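Local coordinates for immunogenic protein MPT63/MPB63 (Mycobacterium tuberculosis, PDB 1LMI) that is of unknown function but is a major secreted immunogenic protein of the tubercle bacillus, folded as a beta-sandwich, at residues 21-27 against 52-58; 64-68 against 79-83; 86-90 against 102-106; 114-118 against 127-131. One frame throughout, in Å; residues are numbered along the deposited sequence.

The four contacts trace the two sheets of a beta-sandwich and what joins them. Contact 1 pairs two strands of the four-stranded sheet; contact 3 fastens a loop to strand 100-109, the neighbour of strand 46-56 in that sheet, and T53 OG1 of contact 1 lies 2.7 Å from T102 OG1 of contact 3, a probable hydrogen bond. Contact 4 is a hairpin in the five-stranded sheet. Contact 2 lies between: F68 CZ approaches W26 CE3 of contact 1 to 3.6 Å, F68 CD1 lies 3.7 Å from V117 CG1 of contact 4, and L81 N is 2.7 Å from Y106 O of contact 3. Contacts 3 and 4 do not touch; their centres are about 17 Å apart.

Contact 1: residues 21-27 against 52-58; sequences QVVLGWK and ATVNAIR
A classic beta bulge, with I57 and R58 both facing V23, interrupts the antiparallel ladder between strands 22-27 and 52-56, two inner strands of the four-stranded sheet of this beta-sandwich. Its evidence is a register shift of one residue between V23 and L24: V23 O accepts R58 N at 3.0 Å and also a weak, bent bond from I57 N, while V23 N donates to R58 O. Beyond the bulge the pairing is regular, with G25-N55 and K27-T53 as hydrogen-bonded pairs and L24-A56 and W26-V54 as non-hydrogen-bonded ones.

On the face bearing W26 and V54, the indole is laid across the partner strand. W26 CG stands anti to W26's own carbonyl carbon (chi1 -85°), and V54 CB sits over the six-membered ring, 3.4 Å from its centroid and 4° off the normal, a CH-pi contact. A52 CB touches W26 CZ3 at 3.8 Å.

On the other face G25 has no side chain, and I57 CD1 lies 3.8 Å from G25 N. V23 divides its branches across the bulge: CG1 meets I57 CG2, whereas CG2 packs on R58 CB at 3.6 Å. From there R58 runs extended alongside Q21, pointing the same way, with its guanidinium almost perpendicular to the Q21 amide. R58 NH1 donates to Q21 OE1 at 3.0 Å along a nearly straight line (176°), in the guanidinium plane but above that of the carbonyl. A water accepts a further bond from R58 NH1 at 2.9 Å and donates weakly to V22 O.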
loop_
_atom_site.group_PDB
_atom_site.type_symbol
_atom_site.label_atom_id
_atom_site.label_comp_id
_atom_site.label_asym_id
_atom_site.label_seq_id
_atom_site.Cartn_x
_atom_site.Cartn_y
_atom_site.Cartn_z
ATOM N N GLN A 21 -12.924 -4.210 -15.154
ATOM C CA GLN A 21 -12.254 -4.736 -16.325
ATOM C C GLN A 21 -10.759 -4.454 -16.249
ATOM O O GLN A 21 -10.122 -4.089 -17.230
ATOM C CB GLN A 21 -12.786 -4.089 -17.616
ATOM C CG GLN A 21 -13.168 -5.138 -18.652
ATOM C CD GLN A 21 -14.059 -6.188 -17.992
ATOM O OE1 GLN A 21 -13.895 -7.373 -18.242
ATOM N NE2 GLN A 21 -14.966 -5.705 -17.156
ATOM N N VAL A 22 -10.233 -4.603 -15.034
ATOM C CA VAL A 22 -8.791 -4.371 -14.899
ATOM C C VAL A 22 -8.186 -5.581 -14.189
ATOM O O VAL A 22 -8.870 -6.314 -13.475
ATOM C CB VAL A 22 -8.367 -3.115 -14.121
ATOM C CG1 VAL A 22 -8.717 -1.864 -14.925
ATOM C CG2 VAL A 22 -8.970 -3.011 -12.727
ATOM N N VAL A 23 -6.894 -5.750 -14.428
ATOM C CA VAL A 23 -6.044 -6.663 -13.681
ATOM C C VAL A 23 -4.837 -5.849 -13.232
ATOM O O VAL A 23 -4.245 -5.104 -14.022
ATOM C CB VAL A 23 -5.570 -7.858 -14.517
ATOM C CG1 VAL A 23 -4.664 -8.786 -13.713
ATOM C CG2 VAL A 23 -6.778 -8.604 -15.077
ATOM N N LEU A 24 -4.494 -5.983 -11.956
ATOM C CA LEU A 24 -3.311 -5.208 -11.564
ATOM C C LEU A 24 -2.449 -6.077 -10.652
ATOM O O LEU A 24 -2.864 -7.074 -10.064
ATOM C CB LEU A 24 -3.711 -3.869 -10.976
ATOM C CG LEU A 24 -4.607 -3.833 -9.753
ATOM C CD1 LEU A 24 -4.619 -2.433 -9.171
ATOM C CD2 LEU A 24 -6.040 -4.266 -10.051
ATOM N N GLY A 25 -1.184 -5.639 -10.614
ATOM C CA GLY A 25 -0.216 -6.296 -9.726
ATOM C C GLY A 25 0.237 -5.269 -8.721
ATOM O O GLY A 25 0.493 -4.136 -9.136
ATOM N N TRP A 26 0.323 -5.602 -7.453
ATOM C CA TRP A 26 0.943 -4.700 -6.509
ATOM C C TRP A 26 2.094 -5.438 -5.789
ATOM O O TRP A 26 1.891 -6.546 -5.297
ATOM C CB TRP A 26 -0.031 -4.215 -5.447
ATOM C CG TRP A 26 -0.925 -3.041 -5.703
ATOM C CD1 TRP A 26 -2.251 -3.075 -6.057
ATOM C CD2 TRP A 26 -0.520 -1.670 -5.592
ATOM N NE1 TRP A 26 -2.680 -1.742 -6.176
ATOM C CE2 TRP A 26 -1.645 -0.891 -5.902
ATOM C CE3 TRP A 26 0.695 -1.039 -5.270
ATOM C CZ2 TRP A 26 -1.613 0.504 -5.898
ATOM C CZ3 TRP A 26 0.715 0.348 -5.272
ATOM C CH2 TRP A 26 -0.419 1.092 -5.581
ATOM N N LYS A 27 3.239 -4.763 -5.739
ATOM C CA LYS A 27 4.369 -5.212 -4.935
ATOM C C LYS A 27 4.493 -4.268 -3.730
ATOM O O LYS A 27 4.448 -3.046 -3.932
ATOM C CB LYS A 27 5.680 -5.200 -5.699
ATOM C CG LYS A 27 6.895 -5.681 -4.885
ATOM C CD LYS A 27 8.173 -5.555 -5.725
ATOM C CE LYS A 27 9.407 -5.675 -4.851
ATOM N NZ LYS A 27 10.659 -5.835 -5.648
ATOM N N ALA A 52 6.081 0.692 -2.595
ATOM C CA ALA A 52 4.984 0.036 -3.299
ATOM C C ALA A 52 5.075 0.322 -4.798
ATOM O O ALA A 52 5.451 1.436 -5.180
ATOM C CB ALA A 52 3.647 0.507 -2.784
ATOM N N THR A 53 4.759 -0.701 -5.561
ATOM C CA THR A 53 4.780 -0.636 -7.025
ATOM C C THR A 53 3.484 -1.230 -7.583
ATOM O O THR A 53 3.118 -2.358 -7.222
ATOM C CB THR A 53 5.964 -1.419 -7.610
ATOM O OG1 THR A 53 7.194 -0.975 -6.992
ATOM C CG2 THR A 53 6.113 -1.157 -9.110
ATOM N N VAL A 54 2.790 -0.478 -8.441
ATOM C CA VAL A 54 1.581 -0.983 -9.097
ATOM C C VAL A 54 1.884 -1.242 -10.571
ATOM O O VAL A 54 2.643 -0.484 -11.213
ATOM C CB VAL A 54 0.396 -0.042 -8.893
ATOM C CG1 VAL A 54 0.649 1.344 -9.472
ATOM C CG2 VAL A 54 -0.830 -0.713 -9.515
ATOM N N ASN A 55 1.327 -2.307 -11.066
ATOM C CA ASN A 55 1.562 -2.829 -12.413
ATOM C C ASN A 55 0.231 -2.929 -13.138
ATOM O O ASN A 55 -0.625 -3.669 -12.673
ATOM C CB ASN A 55 2.229 -4.197 -12.281
ATOM C CG ASN A 55 2.635 -4.784 -13.607
ATOM O OD1 ASN A 55 2.440 -4.169 -14.659
ATOM N ND2 ASN A 55 3.211 -5.987 -13.540
ATOM N N ALA A 56 0.062 -2.174 -14.217
ATOM C CA ALA A 56 -1.215 -2.209 -14.953
ATOM C C ALA A 56 -1.199 -3.389 -15.909
ATOM O O ALA A 56 -0.726 -3.325 -17.044
ATOM C CB ALA A 56 -1.390 -0.868 -15.605
ATOM N N ILE A 57 -1.677 -4.538 -15.474
ATOM C CA ILE A 57 -1.540 -5.757 -16.281
ATOM C C ILE A 57 -2.612 -5.782 -17.360
ATOM O O ILE A 57 -2.316 -6.156 -18.496
ATOM C CB ILE A 57 -1.601 -6.974 -15.354
ATOM C CG1 ILE A 57 -0.368 -7.027 -14.431
ATOM C CG2 ILE A 57 -1.793 -8.269 -16.119
ATOM C CD1 ILE A 57 -0.419 -8.106 -13.357
ATOM N N ARG A 58 -3.837 -5.390 -16.990
ATOM C CA ARG A 58 -4.929 -5.320 -17.959
ATOM C C ARG A 58 -5.676 -4.006 -17.701
ATOM O O ARG A 58 -6.098 -3.826 -16.553
ATOM C CB ARG A 58 -5.887 -6.504 -17.875
ATOM C CG ARG A 58 -7.050 -6.383 -18.871
ATOM C CD ARG A 58 -8.045 -7.533 -18.683
ATOM N NE ARG A 58 -9.032 -7.578 -19.769
ATOM C CZ ARG A 58 -10.348 -7.547 -19.632
ATOM N NH1 ARG A 58 -10.883 -7.473 -18.416
ATOM N NH2 ARG A 58 -11.159 -7.596 -20.696
HETATM O O HOH W 1 -10.482 -7.780 -15.583
HETATM O O HOH W 2 7.720 -2.208 -4.563
#

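Contact 2: residues 64-68 against 79-83; sequences AVSQF and RVLWQ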
loop_
_atom_site.group_PDB
_atom_site.type_symbol
_atom_site.label_atom_id
_atom_site.label_comp_id
_atom_site.label_asym_id
_atom_site.label_seq_id
_atom_site.Cartn_x
_atom_site.Cartn_y
_atom_site.Cartn_z
ATOM N N ALA A 64 -5.131 2.795 -5.998
ATOM C CA ALA A 64 -6.003 3.232 -4.899
ATOM C C ALA A 64 -5.165 3.321 -3.638
ATOM O O ALA A 64 -5.293 2.508 -2.718
ATOM C CB ALA A 64 -7.121 2.225 -4.745
ATOM N N VAL A 65 -4.263 4.305 -3.652
ATOM C CA VAL A 65 -3.243 4.353 -2.602
ATOM C C VAL A 65 -3.824 4.526 -1.217
ATOM O O VAL A 65 -3.258 4.025 -0.238
ATOM C CB VAL A 65 -2.255 5.509 -2.902
ATOM C CG1 VAL A 65 -1.180 5.611 -1.840
ATOM C CG2 VAL A 65 -1.647 5.350 -4.293
ATOM N N SER A 66 -4.968 5.205 -1.071
ATOM C CA SER A 66 -5.621 5.375 0.200
ATOM C C SER A 66 -6.099 4.057 0.807
ATOM O O SER A 66 -6.459 4.030 1.991
ATOM C CB SER A 66 -6.809 6.338 0.079
ATOM O OG SER A 66 -7.729 5.886 -0.908
ATOM N N GLN A 67 -6.086 2.937 0.092
ATOM C CA GLN A 67 -6.486 1.624 0.582
ATOM C C GLN A 67 -5.402 0.957 1.418
ATOM O O GLN A 67 -5.698 -0.065 2.040
ATOM C CB GLN A 67 -6.879 0.680 -0.582
ATOM C CG GLN A 67 -8.129 1.119 -1.333
ATOM C CD GLN A 67 -8.576 0.058 -2.323
ATOM O OE1 GLN A 67 -7.864 -0.896 -2.606
ATOM N NE2 GLN A 67 -9.799 0.239 -2.823
ATOM N N PHE A 68 -4.187 1.525 1.446
ATOM C CA PHE A 68 -3.096 0.876 2.174
ATOM C C PHE A 68 -3.152 1.110 3.679
ATOM O O PHE A 68 -3.655 2.120 4.223
ATOM C CB PHE A 68 -1.733 1.371 1.699
ATOM C CG PHE A 68 -1.193 0.733 0.435
ATOM C CD1 PHE A 68 -0.948 -0.618 0.410
ATOM C CD2 PHE A 68 -0.919 1.498 -0.672
ATOM C CE1 PHE A 68 -0.441 -1.202 -0.740
ATOM C CE2 PHE A 68 -0.421 0.926 -1.826
ATOM C CZ PHE A 68 -0.188 -0.428 -1.855
ATOM N N ARG A 79 -3.327 3.511 9.283
ATOM C CA ARG A 79 -3.710 3.980 7.969
ATOM C C ARG A 79 -2.522 4.572 7.225
ATOM O O ARG A 79 -1.666 5.244 7.815
ATOM C CB ARG A 79 -4.790 5.072 8.076
ATOM C CG ARG A 79 -6.103 4.618 8.701
ATOM C CD ARG A 79 -6.976 3.788 7.757
ATOM N NE ARG A 79 -7.378 4.562 6.596
ATOM C CZ ARG A 79 -6.982 4.341 5.344
ATOM N NH1 ARG A 79 -6.139 3.354 5.035
ATOM N NH2 ARG A 79 -7.449 5.158 4.405
ATOM N N VAL A 80 -2.504 4.378 5.906
ATOM C CA VAL A 80 -1.575 5.112 5.070
ATOM C C VAL A 80 -1.812 6.609 5.193
ATOM O O VAL A 80 -2.955 7.062 5.345
ATOM C CB VAL A 80 -1.692 4.614 3.622
ATOM C CG1 VAL A 80 -2.995 5.025 2.915
ATOM C CG2 VAL A 80 -0.536 5.157 2.764
ATOM N N LEU A 81 -0.707 7.350 5.149
ATOM C CA LEU A 81 -0.796 8.804 5.151
ATOM C C LEU A 81 -0.966 9.252 3.710
ATOM O O LEU A 81 -0.049 9.776 3.085
ATOM C CB LEU A 81 0.462 9.413 5.770
ATOM C CG LEU A 81 0.646 8.999 7.229
ATOM C CD1 LEU A 81 1.732 9.843 7.881
ATOM C CD2 LEU A 81 -0.659 9.149 7.998
ATOM N N TRP A 82 -2.163 8.957 3.185
ATOM C CA TRP A 82 -2.357 8.998 1.757
ATOM C C TRP A 82 -2.519 11.379 1.646
ATOM O O TRP A 82 -3.368 11.420 2.481
ATOM C CB TRP A 82 -3.637 8.453 1.207
ATOM C CG TRP A 82 -4.936 9.160 1.352
ATOM C CD1 TRP A 82 -5.625 9.796 0.350
ATOM C CD2 TRP A 82 -5.728 9.327 2.533
ATOM N NE1 TRP A 82 -6.788 10.343 0.841
ATOM C CE2 TRP A 82 -6.873 10.067 2.181
ATOM C CE3 TRP A 82 -5.570 8.916 3.861
ATOM C CZ2 TRP A 82 -7.869 10.417 3.088
ATOM C CZ3 TRP A 82 -6.564 9.271 4.752
ATOM C CH2 TRP A 82 -7.694 10.006 4.384
ATOM N N GLN A 83 -2.056 11.599 0.497
ATOM C CA GLN A 83 -1.074 11.070 -0.421
ATOM C C GLN A 83 0.298 11.171 0.265
ATOM O O GLN A 83 0.743 10.098 0.727
ATOM C CB GLN A 83 -1.125 11.733 -1.791
ATOM C CG GLN A 83 -2.077 11.017 -2.746
ATOM C CD GLN A 83 -1.646 9.614 -3.116
ATOM O OE1 GLN A 83 -1.037 8.893 -2.325
ATOM N NE2 GLN A 83 -1.970 9.207 -4.344
#
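R79 grips the carbonyl oxygen of S66 with both terminal nitrogens, NH2 to S66 O at 2.8 Å and NH1 to S66 O at 3.1 Å, the acceptor lying at the guanidinium edge close to its plane. Bends at chi2 and chi3 fold the arginine chain back to reach it, and NH1 has a second partner in N69 OD1. A backbone bond follows next door: V80 N donates to F68 O at 3.0 Å. These bonds join the 3-10 segment 65-67 and the start of strand 68-71 to the end of strand 77-79 and the residue after it; the two strands are adjacent in the five-stranded sheet of the beta-sandwich. F68 N, just past the 3-10 segment, bonds back to V65 O.

The packing starts at V80. Its CG1 lies between the backbone N and the carbonyl carbon (chi1 71°), which brings it to 3.3 Å from V65 O, while V80 CB rests on F68 CB at 3.8 Å. Farther out, W82 offers a face to S66: S66 CB stands 3.8 Å from the centroid of the five-membered ring, 18° off its normal, as a CH-pi contact at the more exposed margin.

Contact 3: residues 86-90 against 102-106; sequences GPDTI and TGKIY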
loop_
_atom_site.group_PDB
_atom_site.type_symbol
_atom_site.label_atom_id
_atom_site.label_comp_id
_atom_site.label_asym_id
_atom_site.label_seq_id
_atom_site.Cartn_x
_atom_site.Cartn_y
_atom_site.Cartn_z
ATOM N N GLY A 86 5.055 13.746 2.006
ATOM C CA GLY A 86 5.931 12.607 1.980
ATOM C C GLY A 86 6.916 12.547 0.834
ATOM O O GLY A 86 6.562 12.741 -0.330
ATOM N N PRO A 87 8.188 12.286 1.152
ATOM C CA PRO A 87 9.215 12.212 0.131
ATOM C C PRO A 87 9.104 10.962 -0.750
ATOM O O PRO A 87 8.808 9.874 -0.256
ATOM C CB PRO A 87 10.527 12.144 0.912
ATOM C CG PRO A 87 10.173 11.864 2.323
ATOM C CD PRO A 87 8.706 12.071 2.508
ATOM N N ASP A 88 9.363 11.203 -2.030
ATOM C CA ASP A 88 9.354 10.207 -3.092
ATOM C C ASP A 88 8.104 9.339 -2.983
ATOM O O ASP A 88 8.212 8.114 -3.140
ATOM C CB ASP A 88 10.598 9.334 -3.015
ATOM C CG ASP A 88 11.832 10.145 -2.656
ATOM O OD1 ASP A 88 12.099 11.118 -3.398
ATOM O OD2 ASP A 88 12.496 9.799 -1.655
ATOM N N THR A 89 6.985 9.987 -2.722
ATOM C CA THR A 89 5.708 9.308 -2.634
ATOM C C THR A 89 5.305 8.718 -3.982
ATOM O O THR A 89 5.488 9.334 -5.033
ATOM C CB THR A 89 4.600 10.257 -2.141
ATOM O OG1 THR A 89 4.836 10.575 -0.758
ATOM C CG2 THR A 89 3.239 9.585 -2.159
ATOM N N ILE A 90 4.710 7.530 -3.986
ATOM C CA ILE A 90 4.136 7.029 -5.234
ATOM C C ILE A 90 3.114 8.025 -5.791
ATOM O O ILE A 90 2.392 8.703 -5.033
ATOM C CB ILE A 90 3.499 5.648 -5.022
ATOM C CG1 ILE A 90 3.092 4.961 -6.325
ATOM C CG2 ILE A 90 2.345 5.730 -4.024
ATOM C CD1 ILE A 90 2.793 3.474 -6.165
ATOM N N THR A 102 5.985 3.463 -9.153
ATOM C CA THR A 102 6.519 3.069 -7.855
ATOM C C THR A 102 6.768 4.279 -6.967
ATOM O O THR A 102 6.881 5.417 -7.438
ATOM C CB THR A 102 7.809 2.235 -8.075
ATOM O OG1 THR A 102 8.171 1.556 -6.876
ATOM C CG2 THR A 102 8.975 3.180 -8.390
ATOM N N GLY A 103 6.875 4.000 -5.669
ATOM C CA GLY A 103 7.262 5.099 -4.767
ATOM C C GLY A 103 6.989 4.679 -3.340
ATOM O O GLY A 103 6.613 3.549 -3.028
ATOM N N LYS A 104 7.181 5.637 -2.427
ATOM C CA LYS A 104 6.899 5.348 -1.030
ATOM C C LYS A 104 5.469 5.623 -0.594
ATOM O O LYS A 104 4.751 6.448 -1.147
ATOM C CB LYS A 104 7.812 6.240 -0.157
ATOM C CG LYS A 104 9.286 6.086 -0.512
ATOM C CD LYS A 104 9.787 4.703 -0.172
ATOM C CE LYS A 104 11.221 4.645 0.311
ATOM N NZ LYS A 104 12.189 5.440 -0.478
ATOM N N ILE A 105 5.094 4.910 0.469
ATOM C CA ILE A 105 3.846 5.183 1.194
ATOM C C ILE A 105 4.255 5.281 2.658
ATOM O O ILE A 105 5.232 4.639 3.066
ATOM C CB ILE A 105 2.791 4.087 0.973
ATOM C CG1 ILE A 105 3.328 2.669 1.212
ATOM C CG2 ILE A 105 2.153 4.173 -0.426
ATOM C CD1 ILE A 105 2.266 1.588 1.163
ATOM N N TYR A 106 3.573 6.090 3.443
ATOM C CA TYR A 106 3.930 6.315 4.839
ATOM C C TYR A 106 2.815 5.987 5.820
ATOM O O TYR A 106 1.650 5.967 5.442
ATOM C CB TYR A 106 4.334 7.794 4.978
ATOM C CG TYR A 106 5.575 8.115 4.158
ATOM C CD1 TYR A 106 6.814 7.766 4.654
ATOM C CD2 TYR A 106 5.504 8.735 2.917
ATOM C CE1 TYR A 106 7.972 8.039 3.946
ATOM C CE2 TYR A 106 6.657 9.009 2.194
ATOM C CZ TYR A 106 7.883 8.658 2.720
ATOM O OH TYR A 106 9.022 8.924 1.981
#
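Two backbone hydrogen bonds, from the residues either side of T89, join the loop to K104. K104 N donates almost straight (176°) to D88 O at 2.8 Å, and I90 N donates to K104 O at 3.0 Å; together they make a single beta bridge between T89 and K104. Close backbone approach accompanies them, for I90 N lies 3.6 Å from G103 CA, where there is no side chain to intervene. The bridge fastens an irregular loop to strand 100-109, an outermost strand of the four-stranded sheet, whose backbone is also bonded to strand 46-56.

Among side-chain polar contacts, Y106 OH is modelled so close to P87 O, at the ring edge, that a hydrogen bond between them is doubtful in its detail. D88 and K104 carry opposite charges whose ends stay beyond salt-bridge range, and K104 NZ forms a long, weak ion pair with E49.

The apolar contacts lie at both ends of 86-90. P87 crosses the phenol end of the Y106 side chain, with P87 CD 3.5 Å from Y106 CZ, and G86 CA comes to 3.7 Å from Y106 CE2. I90 and I105 run side by side, CG2 to CG2 at 3.9 Å. With I90 CG1 anti to the backbone N (chi1 -170°), that branch turns instead along T102, reaching T102 C at 3.8 Å.

Contact 4: residues 114-118 against 127-131; sequences PTIVA and LIWEP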
loop_
_atom_site.group_PDB
_atom_site.type_symbol
_atom_site.label_atom_id
_atom_site.label_comp_id
_atom_site.label_asym_id
_atom_site.label_seq_id
_atom_site.Cartn_x
_atom_site.Cartn_y
_atom_site.Cartn_z
ATOM N N PRO A 114 4.707 -2.348 12.986
ATOM C CA PRO A 114 4.038 -3.257 12.061
ATOM C C PRO A 114 4.990 -4.198 11.333
ATOM O O PRO A 114 6.168 -3.878 11.169
ATOM C CB PRO A 114 3.451 -2.240 11.045
ATOM C CG PRO A 114 4.422 -1.098 11.017
ATOM C CD PRO A 114 4.951 -1.004 12.436
ATOM N N THR A 115 4.415 -5.293 10.840
ATOM C CA THR A 115 5.147 -6.279 10.081
ATOM C C THR A 115 4.401 -6.727 8.846
ATOM O O THR A 115 4.841 -7.639 8.124
ATOM C CB THR A 115 5.387 -7.535 10.947
ATOM O OG1 THR A 115 4.165 -8.012 11.526
ATOM C CG2 THR A 115 6.318 -7.118 12.065
ATOM N N ILE A 116 3.257 -6.111 8.594
ATOM C CA ILE A 116 2.317 -6.493 7.555
ATOM C C ILE A 116 1.827 -5.239 6.846
ATOM O O ILE A 116 1.680 -4.176 7.456
ATOM C CB ILE A 116 1.126 -7.211 8.201
ATOM C CG1 ILE A 116 1.545 -8.558 8.815
ATOM C CG2 ILE A 116 -0.061 -7.386 7.251
ATOM C CD1 ILE A 116 0.529 -9.011 9.863
ATOM N N VAL A 117 1.584 -5.339 5.516
ATOM C CA VAL A 117 0.852 -4.279 4.840
ATOM C C VAL A 117 -0.418 -4.893 4.248
ATOM O O VAL A 117 -0.412 -6.009 3.743
ATOM C CB VAL A 117 1.692 -3.585 3.752
ATOM C CG1 VAL A 117 0.865 -2.645 2.884
ATOM C CG2 VAL A 117 2.800 -2.797 4.422
ATOM N N ALA A 118 -1.547 -4.188 4.336
ATOM C CA ALA A 118 -2.796 -4.743 3.781
ATOM C C ALA A 118 -3.499 -3.669 2.951
ATOM O O ALA A 118 -3.489 -2.492 3.385
ATOM C CB ALA A 118 -3.719 -5.210 4.888
ATOM N N LEU A 127 -5.686 -7.483 -0.415
ATOM C CA LEU A 127 -4.306 -7.966 -0.588
ATOM C C LEU A 127 -3.531 -7.759 0.712
ATOM O O LEU A 127 -3.655 -6.689 1.331
ATOM C CB LEU A 127 -3.575 -7.231 -1.695
ATOM C CG LEU A 127 -4.131 -7.255 -3.108
ATOM C CD1 LEU A 127 -3.366 -6.329 -4.051
ATOM C CD2 LEU A 127 -4.053 -8.680 -3.636
ATOM N N ILE A 128 -2.753 -8.768 1.103
ATOM C CA ILE A 128 -1.975 -8.684 2.333
ATOM C C ILE A 128 -0.557 -9.172 2.078
ATOM O O ILE A 128 -0.435 -10.247 1.479
ATOM C CB ILE A 128 -2.649 -9.548 3.420
ATOM C CG1 ILE A 128 -4.087 -9.075 3.685
ATOM C CG2 ILE A 128 -1.758 -9.533 4.651
ATOM C CD1 ILE A 128 -4.810 -9.969 4.671
ATOM N N TRP A 129 0.446 -8.450 2.516
ATOM C CA TRP A 129 1.862 -8.783 2.442
ATOM C C TRP A 129 2.407 -8.986 3.857
ATOM O O TRP A 129 2.268 -8.075 4.672
ATOM C CB TRP A 129 2.711 -7.722 1.751
ATOM C CG TRP A 129 2.331 -7.437 0.324
ATOM C CD1 TRP A 129 2.998 -7.939 -0.772
ATOM C CD2 TRP A 129 1.267 -6.636 -0.175
ATOM N NE1 TRP A 129 2.382 -7.484 -1.924
ATOM C CE2 TRP A 129 1.319 -6.679 -1.572
ATOM C CE3 TRP A 129 0.255 -5.877 0.438
ATOM C CZ2 TRP A 129 0.417 -5.997 -2.374
ATOM C CZ3 TRP A 129 -0.654 -5.193 -0.367
ATOM C CH2 TRP A 129 -0.564 -5.261 -1.766
ATOM N N GLU A 130 2.962 -10.163 4.121
ATOM C CA GLU A 130 3.422 -10.510 5.464
ATOM C C GLU A 130 4.848 -11.020 5.437
ATOM O O GLU A 130 5.396 -11.285 4.363
ATOM C CB GLU A 130 2.503 -11.565 6.074
ATOM C CG GLU A 130 2.526 -12.907 5.404
ATOM C CD GLU A 130 1.448 -13.883 5.851
ATOM O OE1 GLU A 130 0.563 -13.474 6.626
ATOM O OE2 GLU A 130 1.518 -15.049 5.395
ATOM N N PRO A 131 5.510 -11.126 6.590
ATOM C CA PRO A 131 6.836 -11.730 6.566
ATOM C C PRO A 131 6.703 -13.136 6.014
ATOM O O PRO A 131 5.793 -13.883 6.350
ATOM C CB PRO A 131 7.219 -11.732 8.044
ATOM C CG PRO A 131 6.406 -10.629 8.676
ATOM C CD PRO A 131 5.077 -10.686 7.936
ATOM O OXT PRO A 131 7.547 -13.370 5.179
#
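I128 spreads its two branches over the face of the sheet that also bears A118, one branch resting against the small A118 methyl, the other against I116. With CG1 anti to its carbonyl carbon (chi1 -59°), CG1 lies 4.1 Å from A118 CB, whereas CG2 meets I116 CG2 at 3.8 Å. The two isoleucines run side by side and point the same way. I116 also sends CG1 along E130, whose CB it reaches at 4.2 Å, forming a low ridge on this partly exposed face.

V117 and W129 occupy the buried face as a hydrogen-bonded pair of the antiparallel hairpin. V117 N donates to W129 O at 2.9 Å, and W129 N returns to V117 O at 2.9 Å in a nearly straight bond (174°). The indole stands with its edge, not a face, to the partner backbone: W129 CE3 comes to 3.4 Å from V117 O, which lies close to the ring plane. The two side chains cross obliquely, V117 CG1 lying 4.1 Å from W129 CE3. At the open end of the hairpin, P131 CD comes to 3.1 Å from T115 O.

T115 and I116 both face R71 in a classic beta bulge, where strand 116-120 adjoins strand 68-71. On the other flank, I128 bonds through its backbone to I5 of strand 5-8, while I128 and E130 lie on T6. From the buried face W129 reaches across the sandwich to L13 of strand 12-17 and to W26 and V28 of strand 22-33.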